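Local coordinates for protein phosphatidylinositol-specific phospholipase C (PDB 2PLC) that is a bacterial phosphatidylinositol-specific phospholipase C, a single-chain enzyme whose family belongs to the TIM-barrel clan, at residues A[205-219]-A[248-260]. Sequence-based numbering, arbitrary orientation.
Sequences ASKADNKLFLNHISA and KVRGLGILIMDFP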
ATOM      1  N   ALA A 205      10.368  -8.770  10.134  1.00 18.97           N
ATOM      2  CA  ALA A 205       9.123  -8.103  10.491  1.00 17.14           C
ATOM      3  C   ALA A 205       8.428  -8.808  11.649  1.00 23.36           C
ATOM      4  O   ALA A 205       7.860  -8.156  12.531  1.00 21.88           O
ATOM      5  CB  ALA A 205       8.196  -8.050   9.285  1.00 22.74           C
ATOM      6  N   SER A 206       8.466 -10.138  11.634  1.00 18.41           N
ATOM      7  CA  SER A 206       7.831 -10.936  12.675  1.00 28.02           C
ATOM      8  C   SER A 206       8.462 -10.719  14.048  1.00 29.51           C
ATOM      9  O   SER A 206       7.788 -10.875  15.067  1.00 34.62           O
ATOM     10  CB  SER A 206       7.894 -12.419  12.319  1.00 23.19           C
ATOM     11  OG  SER A 206       9.225 -12.889  12.391  1.00 27.54           O
ATOM     12  N   LYS A 207       9.746 -10.362  14.065  1.00 29.79           N
ATOM     13  CA  LYS A 207      10.477 -10.128  15.310  1.00 36.43           C
ATOM     14  C   LYS A 207      10.316  -8.708  15.855  1.00 41.58           C
ATOM     15  O   LYS A 207      10.392  -8.493  17.065  1.00 44.86           O
ATOM     16  CB  LYS A 207      11.958 -10.473  15.136  1.00 32.41           C
ATOM     17  CG  LYS A 207      12.184 -11.915  14.708  1.00 35.05           C
ATOM     18  CD  LYS A 207      13.328 -12.574  15.461  1.00 43.19           C
ATOM     19  CE  LYS A 207      14.655 -12.452  14.732  1.00 47.47           C
ATOM     20  NZ  LYS A 207      15.116 -11.048  14.551  1.00 59.99           N
ATOM     21  N   ALA A 208      10.097  -7.742  14.967  1.00 47.20           N
ATOM     22  CA  ALA A 208       9.908  -6.351  15.380  1.00 50.66           C
ATOM     23  C   ALA A 208       8.419  -6.064  15.557  1.00 52.97           C
ATOM     24  O   ALA A 208       7.575  -6.784  15.015  1.00 56.99           O
ATOM     25  CB  ALA A 208      10.511  -5.404  14.348  1.00 46.43           C
ATOM     26  N   ASP A 209       8.098  -5.024  16.322  1.00 52.16           N
ATOM     27  CA  ASP A 209       6.704  -4.643  16.569  1.00 56.79           C
ATOM     28  C   ASP A 209       6.512  -3.132  16.663  1.00 49.71           C
ATOM     29  O   ASP A 209       5.404  -2.650  16.904  1.00 50.52           O
ATOM     30  CB  ASP A 209       6.177  -5.305  17.848  1.00 70.48           C
ATOM     31  CG  ASP A 209       5.870  -6.782  17.658  1.00 84.38           C
ATOM     32  OD1 ASP A 209       4.818  -7.099  17.058  1.00 89.01           O
ATOM     33  OD2 ASP A 209       6.683  -7.623  18.102  1.00 91.79           O
ATOM     34  N   ASN A 210       7.595  -2.394  16.452  1.00 42.53           N
ATOM     35  CA  ASN A 210       7.560  -0.939  16.523  1.00 42.14           C
ATOM     36  C   ASN A 210       7.880  -0.280  15.181  1.00 38.31           C
ATOM     37  O   ASN A 210       8.080   0.934  15.116  1.00 42.74           O
ATOM     38  CB  ASN A 210       8.541  -0.452  17.594  1.00 50.12           C
ATOM     39  CG  ASN A 210       9.993  -0.761  17.248  1.00 57.62           C
ATOM     40  OD1 ASN A 210      10.881   0.054  17.496  1.00 66.30           O
ATOM     41  ND2 ASN A 210      10.238  -1.937  16.670  1.00 53.78           N
ATOM     42  N   LYS A 211       7.926  -1.080  14.116  1.00 36.46           N
ATOM     43  CA  LYS A 211       8.227  -0.569  12.782  1.00 27.73           C
ATOM     44  C   LYS A 211       7.326  -1.142  11.704  1.00 25.19           C
ATOM     45  O   LYS A 211       6.831  -2.262  11.823  1.00 25.65           O
ATOM     46  CB  LYS A 211       9.687  -0.848  12.413  1.00 31.96           C
ATOM     47  CG  LYS A 211      10.673   0.155  12.975  1.00 33.06           C
ATOM     48  CD  LYS A 211      12.090  -0.191  12.569  1.00 37.91           C
ATOM     49  CE  LYS A 211      13.034   0.982  12.780  1.00 42.16           C
ATOM     50  NZ  LYS A 211      13.121   1.423  14.199  1.00 54.74           N
ATOM     51  N   LEU A 212       7.091  -0.348  10.664  1.00 20.62           N
ATOM     52  CA  LEU A 212       6.268  -0.782   9.541  1.00 21.62           C
ATOM     53  C   LEU A 212       7.172  -1.350   8.459  1.00 20.74           C
ATOM     54  O   LEU A 212       8.136  -0.702   8.053  1.00 23.87           O
ATOM     55  CB  LEU A 212       5.466   0.383   8.960  1.00 29.21           C
ATOM     56  CG  LEU A 212       4.082   0.662   9.540  1.00 24.63           C
ATOM     57  CD1 LEU A 212       3.481   1.860   8.837  1.00 28.19           C
ATOM     58  CD2 LEU A 212       3.189  -0.556   9.365  1.00 27.47           C
ATOM     59  N   PHE A 213       6.883  -2.576   8.034  1.00 16.21           N
ATOM     60  CA  PHE A 213       7.663  -3.233   6.991  1.00 20.48           C
ATOM     61  C   PHE A 213       6.895  -3.271   5.671  1.00 22.78           C
ATOM     62  O   PHE A 213       5.798  -3.831   5.600  1.00 23.62           O
ATOM     63  CB  PHE A 213       8.024  -4.659   7.405  1.00 18.74           C
ATOM     64  CG  PHE A 213       9.147  -4.741   8.404  1.00 23.07           C
ATOM     65  CD1 PHE A 213       8.941  -4.399   9.737  1.00 23.12           C
ATOM     66  CD2 PHE A 213      10.409  -5.177   8.014  1.00 23.03           C
ATOM     67  CE1 PHE A 213       9.977  -4.491  10.665  1.00 24.88           C
ATOM     68  CE2 PHE A 213      11.449  -5.272   8.934  1.00 23.85           C
ATOM     69  CZ  PHE A 213      11.232  -4.928  10.261  1.00 25.66           C
ATOM     70  N   LEU A 214       7.450  -2.616   4.652  1.00 16.23           N
ATOM     71  CA  LEU A 214       6.852  -2.593   3.321  1.00 12.29           C
ATOM     72  C   LEU A 214       7.666  -3.595   2.504  1.00 11.70           C
ATOM     73  O   LEU A 214       8.761  -3.296   2.041  1.00 17.36           O
ATOM     74  CB  LEU A 214       6.936  -1.189   2.708  1.00 15.55           C
ATOM     75  CG  LEU A 214       6.055  -0.039   3.227  1.00 21.74           C
ATOM     76  CD1 LEU A 214       4.606  -0.351   2.978  1.00 28.44           C
ATOM     77  CD2 LEU A 214       6.281   0.234   4.701  1.00 21.02           C
ATOM     78  N   ASN A 215       7.128  -4.798   2.364  1.00 17.34           N
ATOM     79  CA  ASN A 215       7.793  -5.887   1.657  1.00 14.84           C
ATOM     80  C   ASN A 215       7.278  -6.068   0.217  1.00 13.47           C
ATOM     81  O   ASN A 215       6.245  -6.695  -0.005  1.00 17.20           O
ATOM     82  CB  ASN A 215       7.573  -7.169   2.470  1.00 15.23           C
ATOM     83  CG  ASN A 215       8.591  -8.251   2.176  1.00 19.88           C
ATOM     84  OD1 ASN A 215       9.427  -8.128   1.278  1.00 26.97           O
ATOM     85  ND2 ASN A 215       8.527  -9.327   2.948  1.00 19.65           N
ATOM     86  N   HIS A 216       8.008  -5.530  -0.758  1.00 11.66           N
ATOM     87  CA  HIS A 216       7.617  -5.646  -2.163  1.00 12.78           C
ATOM     88  C   HIS A 216       7.896  -6.995  -2.808  1.00 12.31           C
ATOM     89  O   HIS A 216       9.046  -7.424  -2.911  1.00 16.30           O
ATOM     90  CB  HIS A 216       8.290  -4.559  -3.003  1.00  5.13           C
ATOM     91  CG  HIS A 216       7.732  -3.192  -2.773  1.00 16.29           C
ATOM     92  ND1 HIS A 216       8.205  -2.353  -1.787  1.00 15.12           N
ATOM     93  CD2 HIS A 216       6.720  -2.527  -3.380  1.00 14.77           C
ATOM     94  CE1 HIS A 216       7.506  -1.231  -1.797  1.00 20.05           C
ATOM     95  NE2 HIS A 216       6.599  -1.311  -2.753  1.00 15.34           N
ATOM     96  N   ILE A 217       6.834  -7.660  -3.242  1.00 13.46           N
ATOM     97  CA  ILE A 217       6.950  -8.937  -3.933  1.00 14.97           C
ATOM     98  C   ILE A 217       7.194  -8.607  -5.425  1.00 21.70           C
ATOM     99  O   ILE A 217       7.802  -9.386  -6.162  1.00 12.72           O
ATOM    100  CB  ILE A 217       5.633  -9.752  -3.822  1.00 17.98           C
ATOM    101  CG1 ILE A 217       5.151  -9.819  -2.371  1.00  7.75           C
ATOM    102  CG2 ILE A 217       5.808 -11.137  -4.414  1.00  6.27           C
ATOM    103  CD1 ILE A 217       6.043 -10.576  -1.454  1.00 17.22           C
ATOM    104  N   SER A 218       6.744  -7.422  -5.842  1.00 16.55           N
ATOM    105  CA  SER A 218       6.861  -6.942  -7.218  1.00 10.96           C
ATOM    106  C   SER A 218       8.272  -6.641  -7.738  1.00 14.34           C
ATOM    107  O   SER A 218       9.176  -6.303  -6.973  1.00 12.54           O
ATOM    108  CB  SER A 218       5.987  -5.699  -7.389  1.00 18.41           C
ATOM    109  OG  SER A 218       6.253  -4.752  -6.366  1.00 15.59           O
ATOM    110  N   ALA A 219       8.429  -6.724  -9.057  1.00  9.95           N
ATOM    111  CA  ALA A 219       9.702  -6.457  -9.722  1.00 16.34           C
ATOM    112  C   ALA A 219       9.503  -6.324 -11.237  1.00 20.43           C
ATOM    113  O   ALA A 219       8.459  -6.704 -11.767  1.00 22.47           O
ATOM    114  CB  ALA A 219      10.688  -7.565  -9.423  1.00  5.92           C
ATOM    115  N   LYS A 248       2.768 -20.714  14.165  1.00 35.67           N
ATOM    116  CA  LYS A 248       2.256 -19.665  15.050  1.00 39.64           C
ATOM    117  C   LYS A 248       3.022 -18.340  14.928  1.00 31.08           C
ATOM    118  O   LYS A 248       3.159 -17.602  15.903  1.00 34.30           O
ATOM    119  CB  LYS A 248       2.268 -20.139  16.512  1.00 46.09           C
ATOM    120  CG  LYS A 248       0.934 -20.633  17.054  1.00 53.27           C
ATOM    121  CD  LYS A 248       0.498 -21.945  16.436  1.00 61.57           C
ATOM    122  CE  LYS A 248      -0.738 -22.485  17.143  1.00 70.81           C
ATOM    123  NZ  LYS A 248      -1.170 -23.808  16.608  1.00 72.24           N
ATOM    124  N   VAL A 249       3.512 -18.040  13.728  1.00 30.67           N
ATOM    125  CA  VAL A 249       4.251 -16.805  13.487  1.00 26.97           C
ATOM    126  C   VAL A 249       3.381 -15.781  12.756  1.00 29.57           C
ATOM    127  O   VAL A 249       3.009 -15.987  11.598  1.00 29.87           O
ATOM    128  CB  VAL A 249       5.527 -17.068  12.671  1.00 26.03           C
ATOM    129  CG1 VAL A 249       6.346 -15.794  12.553  1.00 27.09           C
ATOM    130  CG2 VAL A 249       6.344 -18.168  13.324  1.00 28.09           C
ATOM    131  N   ARG A 250       3.065 -14.682  13.446  1.00 32.46           N
ATOM    132  CA  ARG A 250       2.230 -13.607  12.906  1.00 32.17           C
ATOM    133  C   ARG A 250       2.981 -12.285  12.729  1.00 33.67           C
ATOM    134  O   ARG A 250       4.167 -12.176  13.048  1.00 36.97           O
ATOM    135  CB  ARG A 250       1.034 -13.346  13.827  1.00 33.91           C
ATOM    136  CG  ARG A 250       0.006 -14.453  13.920  1.00 42.33           C
ATOM    137  CD  ARG A 250       0.389 -15.507  14.928  1.00 51.59           C
ATOM    138  NE  ARG A 250      -0.789 -16.062  15.588  1.00 64.99           N
ATOM    139  CZ  ARG A 250      -1.371 -17.214  15.264  1.00 72.07           C
ATOM    140  NH1 ARG A 250      -0.891 -17.959  14.276  1.00 73.66           N
ATOM    141  NH2 ARG A 250      -2.441 -17.622  15.931  1.00 79.64           N
ATOM    142  N   GLY A 251       2.259 -11.277  12.232  1.00 32.29           N
ATOM    143  CA  GLY A 251       2.819  -9.945  12.038  1.00 33.57           C
ATOM    144  C   GLY A 251       3.945  -9.827  11.032  1.00 26.95           C
ATOM    145  O   GLY A 251       4.980  -9.233  11.320  1.00 32.47           O
ATOM    146  N   LEU A 252       3.698 -10.320   9.823  1.00 27.79           N
ATOM    147  CA  LEU A 252       4.689 -10.309   8.756  1.00 19.04           C
ATOM    148  C   LEU A 252       4.832  -8.972   8.033  1.00 16.59           C
ATOM    149  O   LEU A 252       5.658  -8.834   7.135  1.00 20.55           O
ATOM    150  CB  LEU A 252       4.363 -11.412   7.752  1.00 20.69           C
ATOM    151  CG  LEU A 252       4.144 -12.811   8.336  1.00 16.42           C
ATOM    152  CD1 LEU A 252       3.822 -13.782   7.219  1.00 25.16           C
ATOM    153  CD2 LEU A 252       5.367 -13.269   9.116  1.00 13.19           C
ATOM    154  N   GLY A 253       4.035  -7.986   8.428  1.00 19.94           N
ATOM    155  CA  GLY A 253       4.108  -6.683   7.789  1.00 17.23           C
ATOM    156  C   GLY A 253       3.249  -6.601   6.542  1.00 17.10           C
ATOM    157  O   GLY A 253       2.356  -7.420   6.331  1.00 19.22           O
ATOM    158  N   ILE A 254       3.544  -5.616   5.702  1.00 16.81           N
ATOM    159  CA  ILE A 254       2.803  -5.385   4.467  1.00 14.30           C
ATOM    160  C   ILE A 254       3.444  -6.074   3.264  1.00 11.01           C
ATOM    161  O   ILE A 254       4.568  -5.752   2.873  1.00 12.40           O
ATOM    162  CB  ILE A 254       2.678  -3.878   4.185  1.00 12.01           C
ATOM    163  CG1 ILE A 254       2.129  -3.171   5.427  1.00 10.64           C
ATOM    164  CG2 ILE A 254       1.749  -3.644   2.999  1.00 12.45           C
ATOM    165  CD1 ILE A 254       2.245  -1.680   5.385  1.00 14.55           C
ATOM    166  N   LEU A 255       2.721  -7.037   2.703  1.00  7.91           N
ATOM    167  CA  LEU A 255       3.174  -7.798   1.540  1.00 11.42           C
ATOM    168  C   LEU A 255       2.538  -7.159   0.308  1.00 14.48           C
ATOM    169  O   LEU A 255       1.340  -7.313   0.054  1.00 16.38           O
ATOM    170  CB  LEU A 255       2.781  -9.275   1.692  1.00 11.87           C
ATOM    171  CG  LEU A 255       3.380  -9.948   2.945  1.00 18.25           C
ATOM    172  CD1 LEU A 255       2.926 -11.391   3.073  1.00 12.59           C
ATOM    173  CD2 LEU A 255       4.904  -9.878   2.897  1.00 17.13           C
ATOM    174  N   ILE A 256       3.364  -6.425  -0.434  1.00 13.23           N
ATOM    175  CA  ILE A 256       2.954  -5.666  -1.612  1.00 11.37           C
ATOM    176  C   ILE A 256       3.155  -6.434  -2.923  1.00 15.79           C
ATOM    177  O   ILE A 256       4.287  -6.677  -3.346  1.00 19.68           O
ATOM    178  CB  ILE A 256       3.713  -4.318  -1.619  1.00 10.60           C
ATOM    179  CG1 ILE A 256       3.677  -3.713  -0.204  1.00  6.58           C
ATOM    180  CG2 ILE A 256       3.072  -3.355  -2.584  1.00  7.99           C
ATOM    181  CD1 ILE A 256       4.547  -2.517  -0.026  1.00 10.86           C
ATOM    182  N   MET A 257       2.046  -6.727  -3.603  1.00 15.99           N
ATOM    183  CA  MET A 257       2.076  -7.528  -4.821  1.00 13.71           C
ATOM    184  C   MET A 257       1.510  -6.957  -6.121  1.00 19.99           C
ATOM    185  O   MET A 257       0.752  -5.977  -6.137  1.00 16.71           O
ATOM    186  CB  MET A 257       1.320  -8.839  -4.557  1.00 15.35           C
ATOM    187  CG  MET A 257       1.694  -9.554  -3.276  1.00 14.08           C
ATOM    188  SD  MET A 257       0.469 -10.760  -2.784  1.00 22.55           S
ATOM    189  CE  MET A 257      -0.696  -9.707  -1.898  1.00 21.64           C
ATOM    190  N   ASP A 258       1.901  -7.615  -7.210  1.00 14.54           N
ATOM    191  CA  ASP A 258       1.421  -7.339  -8.558  1.00 14.78           C
ATOM    192  C   ASP A 258       0.536  -8.555  -8.808  1.00 17.46           C
ATOM    193  O   ASP A 258       0.859  -9.654  -8.349  1.00 18.61           O
ATOM    194  CB  ASP A 258       2.549  -7.390  -9.588  1.00 12.58           C
ATOM    195  CG  ASP A 258       3.383  -6.137  -9.618  1.00 16.86           C
ATOM    196  OD1 ASP A 258       2.894  -5.063  -9.205  1.00 18.97           O
ATOM    197  OD2 ASP A 258       4.537  -6.230 -10.088  1.00 17.89           O
ATOM    198  N   PHE A 259      -0.592  -8.349  -9.485  1.00 20.58           N
ATOM    199  CA  PHE A 259      -1.529  -9.421  -9.823  1.00 18.18           C
ATOM    200  C   PHE A 259      -1.855 -10.416  -8.697  1.00 18.86           C
ATOM    201  O   PHE A 259      -1.740 -11.628  -8.880  1.00 18.45           O
ATOM    202  CB  PHE A 259      -1.015 -10.196 -11.045  1.00 16.22           C
ATOM    203  CG  PHE A 259      -0.836  -9.354 -12.273  1.00 14.21           C
ATOM    204  CD1 PHE A 259      -1.929  -8.997 -13.048  1.00 13.82           C
ATOM    205  CD2 PHE A 259       0.430  -8.950 -12.674  1.00  9.50           C
ATOM    206  CE1 PHE A 259      -1.763  -8.252 -14.212  1.00 16.37           C
ATOM    207  CE2 PHE A 259       0.608  -8.208 -13.830  1.00 10.87           C
ATOM    208  CZ  PHE A 259      -0.490  -7.857 -14.605  1.00 14.04           C
ATOM    209  N   PRO A 260      -2.261  -9.922  -7.517  1.00 18.38           N
ATOM    210  CA  PRO A 260      -2.572 -10.874  -6.450  1.00 20.80           C
ATOM    211  C   PRO A 260      -3.887 -11.593  -6.695  1.00 22.22           C
ATOM    212  O   PRO A 260      -4.841 -11.002  -7.194  1.00 24.52           O
ATOM    213  CB  PRO A 260      -2.675  -9.975  -5.224  1.00 23.97           C
ATOM    214  CG  PRO A 260      -3.231  -8.700  -5.800  1.00 16.47           C
ATOM    215  CD  PRO A 260      -2.398  -8.535  -7.043  1.00 15.16           C
TER
HETATM  216  O   HOH W   1       4.577  -9.397  14.745  1.00 40.99           O
HETATM  217  O   HOH W   2       7.420  -7.972   5.553  1.00 42.31           O
HETATM  218  O   HOH W   3       5.746  -8.601 -10.264  1.00 14.48           O
HETATM  219  O   HOH W   4       6.443  -4.664 -11.118  1.00 16.44           O
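Strands 212-216 and 253-257 are the two parallel strands of a beta-alpha-beta unit, connected by helix 226-246 and lying side by side in the barrel wall. F213 O accepts from I254 N, I254 O accepts from N215 N at 2.8 Å, N215 O accepts from I256 N, and I256 O accepts from I217 N at 2.7 Å. I254 and I256 each turn N-H and C=O toward the first strand, bonding to the residues flanking their opposite numbers, L214 and H216, as in a parallel pair.

L214, H216, I254 and I256 share one face of the sheet. I256 CD1 lies over a face of the H216 imidazole, 3.8 Å from the ring centroid, in a CH-pi contact. The ring reaches it because H216 CG stands anti to the carbonyl carbon (chi1 -72°), while ND1 donates to Q183 O of neighbouring strand 180-183, which holds the ring's rotation. L214 CD1 fits against both isoleucine tips, 3.6 Å from I254 CD1; branched aliphatic chains, with no polar group to satisfy, suit this buried face.

In the TIM-barrel arrangement the opposite face of a strand meets the surrounding helices, and here N215, L255 and I217 turn that way. N215 lies alongside L255, its amide ND2 passing 3.7 Å from L255 CD2 to donate to I198 O of helix 191-207, and weakly to a water that itself donates to L252 O; this suits asparagine at a buried place. I217 CG1 packs 3.6 Å from M257 CG.

At the start of the second strand, G253 has backbone angles that call for glycine; lacking a side chain, it lets F213 CB and A205 CB close in on its backbone. A205, small enough for this junction, brings CB to 3.4 Å from L252 O. Past the strand ends, one water donates to both D258 OD2 and A219 O, a second donates to OD2 and bonds A219 N weakly, while OD1 bonds H25 ND1.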